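Glutathione S-transferase (Bombyx mori, PDB 5ZFG) probably transfers glutathione to electrophilic compounds, as other glutathione S-transferases do, and metabolises the insecticide diazinon in the silkworm. Local coordinates at residues P12-V17 / E53-D58. Sequence-based numbering, arbitrary orientation.
Sequences PPSLSV and EIPVLD
Pro13, in the first turn of helix 12-23, lays its CB against CD of Pro55 at 3.8 Å, a plain apolar contact between the two pyrrolidine rings. The next residue, Ser14, makes the closest backbone approach, its CA 5.4 Å from that of Pro55. Its OG stands beside its own backbone N (chi1 -70°), which brings the hydroxyl to the Ile54-Pro55 step, 3.6 Å from CG2 of Ile54 and 3.7 Å from CB of Pro55. That oxygen is hydrogen-bonded to the backbone N of Val8, just beyond strand 3-7, and to a water 2.8 Å away. The same water donates to Ile54 O, 2.8 Å from it, and so bridges two segments that share no direct hydrogen bond. A turn further on, Val17 touches CG of Pro55 with its CG2, a looser contact at 4.2 Å, while also packing on Leu5 and Ile70. The Pro55 ring thus meets Pro13, Ser14 and Val17, which lie along one side of the helix, and an acetate ion lies close to it as well. The peptide bond from Ile54 to Pro55 is cis, immediately before strand 56-59; Val56 and Asp58 then pair with Tyr6 and Lys4 of strand 3-7. A cis-proline leading into an antiparallel strand and packed against the N-terminal end of the first helix is a characteristic feature of the thioredoxin fold, here in the N-terminal domain, which in GSTs carries most of the glutathione site.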
ATOM      1  N   PRO B  12      -9.258  -0.014 -12.475  1.00  8.27           N
ATOM      2  CA  PRO B  12      -9.399  -1.072 -11.459  1.00  6.22           C
ATOM      3  C   PRO B  12      -9.480  -0.545 -10.030  1.00  8.82           C
ATOM      4  O   PRO B  12     -10.275  -1.079  -9.238  1.00  9.76           O
ATOM      5  CB  PRO B  12      -8.151  -1.938 -11.688  1.00 10.05           C
ATOM      6  CG  PRO B  12      -7.960  -1.829 -13.193  1.00  9.95           C
ATOM      7  CD  PRO B  12      -8.294  -0.392 -13.528  1.00 12.10           C
ATOM      8  N   PRO B  13      -8.715   0.494  -9.640  1.00  8.11           N
ATOM      9  CA  PRO B  13      -8.856   0.984  -8.251  1.00  8.87           C
ATOM     10  C   PRO B  13     -10.238   1.556  -7.960  1.00  7.51           C
ATOM     11  O   PRO B  13     -10.790   1.361  -6.860  1.00  6.10           O
ATOM     12  CB  PRO B  13      -7.757   2.056  -8.142  1.00  8.70           C
ATOM     13  CG  PRO B  13      -6.773   1.701  -9.190  1.00  8.89           C
ATOM     14  CD  PRO B  13      -7.627   1.215 -10.339  1.00  8.09           C
ATOM     15  N   SER B  14     -10.809   2.253  -8.942  1.00  4.45           N
ATOM     16  CA  SER B  14     -12.178   2.752  -8.822  1.00  6.43           C
ATOM     17  C   SER B  14     -13.174   1.598  -8.705  1.00  6.44           C
ATOM     18  O   SER B  14     -14.093   1.643  -7.872  1.00  6.14           O
ATOM     19  CB  SER B  14     -12.529   3.624 -10.037  1.00  7.63           C
ATOM     20  OG  SER B  14     -11.853   4.881 -10.073  1.00  9.71           O
ATOM     21  N   LEU B  15     -13.030   0.573  -9.566  1.00  4.78           N
ATOM     22  CA  LEU B  15     -13.956  -0.555  -9.543  1.00  6.03           C
ATOM     23  C   LEU B  15     -13.937  -1.241  -8.193  1.00  7.67           C
ATOM     24  O   LEU B  15     -14.984  -1.638  -7.676  1.00  6.74           O
ATOM     25  CB  LEU B  15     -13.622  -1.567 -10.640  1.00  5.51           C
ATOM     26  CG  LEU B  15     -13.453  -0.997 -12.062  1.00  7.28           C
ATOM     27  CD1 LEU B  15     -12.791  -2.030 -12.968  1.00  9.67           C
ATOM     28  CD2 LEU B  15     -14.798  -0.594 -12.635  1.00  7.96           C
ATOM     29  N   SER B  16     -12.748  -1.376  -7.601  1.00  4.10           N
ATOM     30  CA  SER B  16     -12.637  -2.086  -6.330  1.00  4.62           C
ATOM     31  C   SER B  16     -13.398  -1.357  -5.231  1.00  6.64           C
ATOM     32  O   SER B  16     -14.063  -1.991  -4.400  1.00  6.64           O
ATOM     33  CB  SER B  16     -11.163  -2.238  -5.944  1.00  4.20           C
ATOM     34  OG  SER B  16     -10.458  -2.990  -6.904  1.00  5.60           O
ATOM     35  N   VAL B  17     -13.293  -0.028  -5.199  1.00  4.48           N
ATOM     36  CA  VAL B  17     -13.999   0.733  -4.177  1.00  4.92           C
ATOM     37  C   VAL B  17     -15.506   0.623  -4.397  1.00  6.92           C
ATOM     38  O   VAL B  17     -16.274   0.451  -3.445  1.00  5.30           O
ATOM     39  CB  VAL B  17     -13.534   2.200  -4.149  1.00  5.35           C
ATOM     40  CG1 VAL B  17     -14.403   3.029  -3.190  1.00  5.65           C
ATOM     41  CG2 VAL B  17     -12.049   2.315  -3.710  1.00  5.56           C
ATOM     42  N   GLU B  53      -4.927  11.780  -8.602  1.00  9.85           N
ATOM     43  CA  GLU B  53      -5.211  10.446  -9.088  1.00 10.23           C
ATOM     44  C   GLU B  53      -6.649  10.095  -8.743  1.00  8.16           C
ATOM     45  O   GLU B  53      -7.279  10.727  -7.897  1.00  9.03           O
ATOM     46  CB  GLU B  53      -4.240   9.414  -8.499  1.00 16.32           C
ATOM     47  CG  GLU B  53      -2.781   9.693  -8.883  1.00 16.85           C
ATOM     48  CD  GLU B  53      -1.780   8.948  -8.006  1.00 27.38           C
ATOM     49  OE1 GLU B  53      -2.161   8.464  -6.912  1.00 32.25           O
ATOM     50  OE2 GLU B  53      -0.600   8.856  -8.413  1.00 30.79           O
ATOM     51  N   ILE B  54      -7.138   9.055  -9.407  1.00  8.55           N
ATOM     52  CA  ILE B  54      -8.516   8.581  -9.256  1.00  7.21           C
ATOM     53  C   ILE B  54      -8.452   7.168  -8.684  1.00  6.48           C
ATOM     54  O   ILE B  54      -7.679   6.352  -9.204  1.00 10.84           O
ATOM     55  CB  ILE B  54      -9.220   8.604 -10.624  1.00  9.81           C
ATOM     56  CG1 ILE B  54      -8.957   9.933 -11.349  1.00 10.74           C
ATOM     57  CG2 ILE B  54     -10.692   8.291 -10.518  1.00  7.47           C
ATOM     58  CD1 ILE B  54      -9.236   9.871 -12.834  1.00 11.78           C
ATOM     59  N   PRO B  55      -9.286   6.786  -7.694  1.00  5.98           N
ATOM     60  CA  PRO B  55     -10.404   7.544  -7.124  1.00  6.37           C
ATOM     61  C   PRO B  55     -10.082   8.439  -5.924  1.00  7.40           C
ATOM     62  O   PRO B  55      -8.992   8.376  -5.347  1.00  8.06           O
ATOM     63  CB  PRO B  55     -11.365   6.430  -6.700  1.00  7.12           C
ATOM     64  CG  PRO B  55     -10.446   5.348  -6.215  1.00  7.48           C
ATOM     65  CD  PRO B  55      -9.292   5.386  -7.212  1.00  5.46           C
ATOM     66  N   VAL B  56     -11.067   9.248  -5.523  1.00  5.14           N
ATOM     67  CA  VAL B  56     -11.028   9.945  -4.239  1.00  6.89           C
ATOM     68  C   VAL B  56     -12.435   9.926  -3.653  1.00  6.70           C
ATOM     69  O   VAL B  56     -13.423  10.017  -4.385  1.00  6.79           O
ATOM     70  CB  VAL B  56     -10.463  11.384  -4.370  1.00  8.09           C
ATOM     71  CG1 VAL B  56     -11.326  12.276  -5.284  1.00  7.96           C
ATOM     72  CG2 VAL B  56     -10.266  12.025  -2.995  1.00 10.58           C
ATOM     73  N   LEU B  57     -12.517   9.738  -2.339  1.00  5.99           N
ATOM     74  CA  LEU B  57     -13.777   9.707  -1.601  1.00  6.04           C
ATOM     75  C   LEU B  57     -13.987  11.022  -0.874  1.00  9.78           C
ATOM     76  O   LEU B  57     -13.053  11.575  -0.290  1.00 11.27           O
ATOM     77  CB  LEU B  57     -13.767   8.553  -0.593  1.00  8.20           C
ATOM     78  CG  LEU B  57     -15.056   8.221   0.156  1.00 12.17           C
ATOM     79  CD1 LEU B  57     -16.013   7.431  -0.726  1.00 12.31           C
ATOM     80  CD2 LEU B  57     -14.727   7.447   1.439  1.00  7.82           C
ATOM     81  N   ASP B  58     -15.222  11.524  -0.908  1.00  6.79           N
ATOM     82  CA  ASP B  58     -15.631  12.666  -0.098  1.00 11.49           C
ATOM     83  C   ASP B  58     -16.724  12.189   0.855  1.00 11.45           C
ATOM     84  O   ASP B  58     -17.858  11.934   0.431  1.00 13.45           O
ATOM     85  CB  ASP B  58     -16.111  13.816  -0.982  1.00 11.14           C
ATOM     86  CG  ASP B  58     -16.719  14.970  -0.179  1.00 23.28           C
ATOM     87  OD1 ASP B  58     -16.700  14.938   1.073  1.00 15.57           O
ATOM     88  OD2 ASP B  58     -17.219  15.919  -0.818  1.00 24.78           O
TER
HETATM   89  O   HOH W   1      -9.187   4.564 -10.784  1.00  8.23           O